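Local coordinates for protein glycosyl hydrolase family 26 (Bacteroides ovatus, PDB 4ZXO) that probably hydrolyses the beta-mannan backbone of galactomannan as a family 26 beta-mannanase with a TIM-barrel fold, at residues F81-Y92 with D144-K152. Residues are numbered along the deposited sequence; the frame is centred on the assembly and turned at random.
Sequences FAHLREYIIEQY and DFLLSLKTK
Phe145 pushes its ring into the flank of helix 81-92 as a knob among Phe81, Leu84, Arg85 and Ile88. Its CG lies anti to the backbone N (chi1 -177°), which carries the ring across to that helix. There CZ rests 4.0 Å from Leu84 CB, while Ile88 CD1 and the carbonyl oxygen of Phe81 approach the ring's edge. A flat, apolar side chain suits this buried site, and Ile68 adds to the packing.

Arg85 supplies the polar half. Its long chain, bent at chi3, brings the guanidinium side-on to Ser148. NE donates to Ser148 OG at 2.8 Å, and NH2 reaches the same OG at 3.0 Å, both with the oxygen nearly in the guanidinium plane. The NE bond is the straighter (156° against 140°). Ser148 OG in turn donates to a lone pair of Phe145 O at 2.7 Å. The methylenes are used too: Arg85 CG lies 4.0 Å from Leu149 CD2.

Leu149, centre of an inverse gamma turn, directs both methyls at Ile88, CD2 standing 3.9 Å from Ile88 CD1. Ile88 also touches strands 60-64 and 97-101, so this contact joins neighbouring outer helices of the TIM barrel. Aliphatic and aromatic side chains thus meet on the buried side, while at the partly exposed rim the segments are tied by hydrogen bonds from arginine to a hydroxyl, not by a salt bridge.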
# COMPACT_ATOMS: atom_id res chain seq x y z
N PHE A 81 -17.43 4.09 0.97
CA PHE A 81 -16.91 3.44 -0.21
C PHE A 81 -17.24 4.25 -1.45
O PHE A 81 -16.46 4.27 -2.40
CB PHE A 81 -17.44 2.01 -0.31
CG PHE A 81 -16.94 1.15 0.82
CD1 PHE A 81 -15.58 0.92 0.95
CD2 PHE A 81 -17.82 0.65 1.79
CE1 PHE A 81 -15.09 0.18 2.01
CE2 PHE A 81 -17.34 -0.06 2.88
CZ PHE A 81 -15.95 -0.31 2.99
N ALA A 82 -18.38 4.94 -1.46
CA ALA A 82 -18.69 5.75 -2.64
C ALA A 82 -17.70 6.93 -2.75
O ALA A 82 -17.28 7.33 -3.87
CB ALA A 82 -20.13 6.25 -2.58
N HIS A 83 -17.27 7.48 -1.61
CA HIS A 83 -16.20 8.52 -1.65
C HIS A 83 -14.86 7.94 -2.07
O HIS A 83 -14.17 8.55 -2.92
CB HIS A 83 -16.00 9.20 -0.29
CG HIS A 83 -16.90 10.38 -0.08
ND1 HIS A 83 -17.40 10.72 1.16
CD2 HIS A 83 -17.29 11.37 -0.94
CE1 HIS A 83 -18.09 11.85 1.06
NE2 HIS A 83 -18.07 12.25 -0.21
N LEU A 84 -14.49 6.77 -1.54
CA LEU A 84 -13.23 6.14 -1.98
C LEU A 84 -13.24 5.97 -3.50
O LEU A 84 -12.23 6.24 -4.18
CB LEU A 84 -13.03 4.76 -1.35
CG LEU A 84 -12.79 4.80 0.16
CD1 LEU A 84 -12.50 3.39 0.70
CD2 LEU A 84 -11.61 5.71 0.50
N ARG A 85 -14.36 5.50 -4.05
CA ARG A 85 -14.39 5.34 -5.51
C ARG A 85 -14.19 6.66 -6.25
O ARG A 85 -13.42 6.75 -7.19
CB ARG A 85 -15.69 4.70 -5.96
CG ARG A 85 -15.80 4.60 -7.45
CD ARG A 85 -17.15 3.99 -7.80
NE ARG A 85 -17.44 2.74 -7.10
CZ ARG A 85 -18.33 2.59 -6.13
NH1 ARG A 85 -19.04 3.63 -5.70
NH2 ARG A 85 -18.50 1.37 -5.57
N GLU A 86 -14.78 7.74 -5.76
CA GLU A 86 -14.54 9.06 -6.34
C GLU A 86 -13.08 9.47 -6.27
O GLU A 86 -12.52 9.94 -7.26
CB GLU A 86 -15.34 10.12 -5.61
CG GLU A 86 -16.73 10.24 -5.98
CD GLU A 86 -17.35 11.49 -5.33
OE1 GLU A 86 -16.81 11.98 -4.31
OE2 GLU A 86 -18.34 12.02 -5.86
N TYR A 87 -12.46 9.26 -5.11
CA TYR A 87 -11.08 9.71 -4.94
C TYR A 87 -10.17 8.91 -5.85
O TYR A 87 -9.17 9.44 -6.38
CB TYR A 87 -10.58 9.59 -3.50
CG TYR A 87 -11.47 10.28 -2.51
CD1 TYR A 87 -12.22 11.42 -2.87
CD2 TYR A 87 -11.59 9.79 -1.18
CE1 TYR A 87 -13.07 12.02 -1.93
CE2 TYR A 87 -12.43 10.40 -0.26
CZ TYR A 87 -13.15 11.52 -0.62
OH TYR A 87 -13.97 12.14 0.29
N ILE A 88 -10.49 7.63 -5.99
CA ILE A 88 -9.70 6.76 -6.87
C ILE A 88 -9.82 7.20 -8.33
O ILE A 88 -8.80 7.30 -9.05
CB ILE A 88 -10.11 5.29 -6.66
CG1 ILE A 88 -9.59 4.84 -5.28
CG2 ILE A 88 -9.54 4.35 -7.76
CD1 ILE A 88 -10.27 3.56 -4.76
N ILE A 89 -11.05 7.45 -8.79
CA ILE A 89 -11.27 7.93 -10.15
C ILE A 89 -10.52 9.24 -10.40
O ILE A 89 -9.90 9.41 -11.45
CB ILE A 89 -12.77 8.04 -10.38
CG1 ILE A 89 -13.34 6.64 -10.52
CG2 ILE A 89 -13.11 8.78 -11.63
CD1 ILE A 89 -14.83 6.63 -10.38
N GLU A 90 -10.56 10.14 -9.42
CA GLU A 90 -9.88 11.42 -9.58
C GLU A 90 -8.36 11.30 -9.60
O GLU A 90 -7.69 12.02 -10.35
CB GLU A 90 -10.30 12.39 -8.48
CG GLU A 90 -11.78 12.66 -8.59
CD GLU A 90 -12.36 13.46 -7.43
OE1 GLU A 90 -11.64 13.94 -6.54
OE2 GLU A 90 -13.60 13.59 -7.40
N GLN A 91 -7.80 10.37 -8.81
CA GLN A 91 -6.36 10.18 -8.81
C GLN A 91 -5.94 9.59 -10.14
O GLN A 91 -4.91 10.00 -10.70
CB GLN A 91 -5.95 9.31 -7.61
CG GLN A 91 -4.44 8.90 -7.61
CD GLN A 91 -3.49 10.06 -7.30
OE1 GLN A 91 -3.84 11.25 -7.42
NE2 GLN A 91 -2.27 9.71 -6.89
N TYR A 92 -6.70 8.62 -10.66
CA TYR A 92 -6.34 8.08 -11.95
C TYR A 92 -6.41 9.16 -13.03
O TYR A 92 -5.53 9.27 -13.90
CB TYR A 92 -7.29 6.94 -12.32
CG TYR A 92 -6.97 6.29 -13.65
CD1 TYR A 92 -5.98 5.32 -13.73
CD2 TYR A 92 -7.64 6.66 -14.81
CE1 TYR A 92 -5.69 4.71 -14.92
CE2 TYR A 92 -7.34 6.06 -16.06
CZ TYR A 92 -6.36 5.07 -16.10
OH TYR A 92 -6.04 4.47 -17.30
N ASP A 144 -15.86 -7.09 -6.10
CA ASP A 144 -16.91 -6.24 -6.66
C ASP A 144 -16.57 -4.73 -6.53
O ASP A 144 -16.84 -3.95 -7.47
CB ASP A 144 -18.23 -6.49 -5.96
CG ASP A 144 -18.86 -7.81 -6.35
OD1 ASP A 144 -18.49 -8.38 -7.39
OD2 ASP A 144 -19.74 -8.26 -5.58
N PHE A 145 -15.94 -4.33 -5.42
CA PHE A 145 -15.51 -2.95 -5.31
C PHE A 145 -14.44 -2.63 -6.36
O PHE A 145 -14.51 -1.61 -7.03
CB PHE A 145 -14.98 -2.64 -3.92
CG PHE A 145 -14.59 -1.21 -3.78
CD1 PHE A 145 -15.55 -0.25 -3.58
CD2 PHE A 145 -13.28 -0.82 -3.86
CE1 PHE A 145 -15.18 1.10 -3.46
CE2 PHE A 145 -12.90 0.53 -3.73
CZ PHE A 145 -13.87 1.48 -3.54
N LEU A 146 -13.46 -3.50 -6.50
CA LEU A 146 -12.40 -3.28 -7.49
C LEU A 146 -12.94 -3.14 -8.92
O LEU A 146 -12.43 -2.35 -9.73
CB LEU A 146 -11.38 -4.42 -7.41
CG LEU A 146 -10.59 -4.45 -6.07
CD1 LEU A 146 -9.64 -5.63 -6.00
CD2 LEU A 146 -9.83 -3.14 -5.80
N LEU A 147 -13.94 -3.94 -9.24
CA LEU A 147 -14.54 -3.89 -10.58
C LEU A 147 -15.34 -2.59 -10.81
O LEU A 147 -15.70 -2.26 -11.95
CB LEU A 147 -15.44 -5.10 -10.78
CG LEU A 147 -14.62 -6.38 -10.90
CD1 LEU A 147 -15.51 -7.61 -10.76
CD2 LEU A 147 -13.92 -6.38 -12.24
N SER A 148 -15.69 -1.90 -9.74
CA SER A 148 -16.46 -0.66 -9.85
C SER A 148 -15.54 0.54 -10.05
O SER A 148 -16.04 1.65 -10.31
CB SER A 148 -17.32 -0.45 -8.59
OG SER A 148 -16.54 0.07 -7.50
N LEU A 149 -14.23 0.33 -9.95
CA LEU A 149 -13.28 1.40 -10.16
C LEU A 149 -13.06 1.60 -11.67
O LEU A 149 -12.18 0.97 -12.27
CB LEU A 149 -11.97 1.10 -9.44
CG LEU A 149 -12.18 0.83 -7.96
CD1 LEU A 149 -10.81 0.47 -7.34
CD2 LEU A 149 -12.75 2.01 -7.27
N LYS A 150 -13.92 2.42 -12.27
CA LYS A 150 -13.89 2.67 -13.73
C LYS A 150 -13.87 4.17 -14.04
O LYS A 150 -14.44 4.96 -13.31
CB LYS A 150 -15.12 2.06 -14.42
CG LYS A 150 -15.28 0.57 -14.29
CD LYS A 150 -16.18 0.09 -15.46
CE LYS A 150 -17.01 -1.14 -15.13
NZ LYS A 150 -18.04 -0.80 -14.09
N THR A 151 -13.22 4.54 -15.12
CA THR A 151 -13.31 5.92 -15.58
C THR A 151 -14.73 6.18 -16.11
O THR A 151 -15.52 5.24 -16.33
CB THR A 151 -12.25 6.24 -16.67
OG1 THR A 151 -12.64 5.54 -17.86
CG2 THR A 151 -10.83 5.78 -16.26
N LYS A 152 -15.06 7.45 -16.34
CA LYS A 152 -16.35 7.75 -16.90
C LYS A 152 -16.48 7.18 -18.31
O LYS A 152 -17.61 7.03 -18.81
CB LYS A 152 -16.62 9.26 -16.92
CG LYS A 152 -15.65 10.08 -17.74
CD LYS A 152 -16.00 11.56 -17.60
CE LYS A 152 -14.80 12.51 -17.87
NZ LYS A 152 -14.20 12.33 -19.21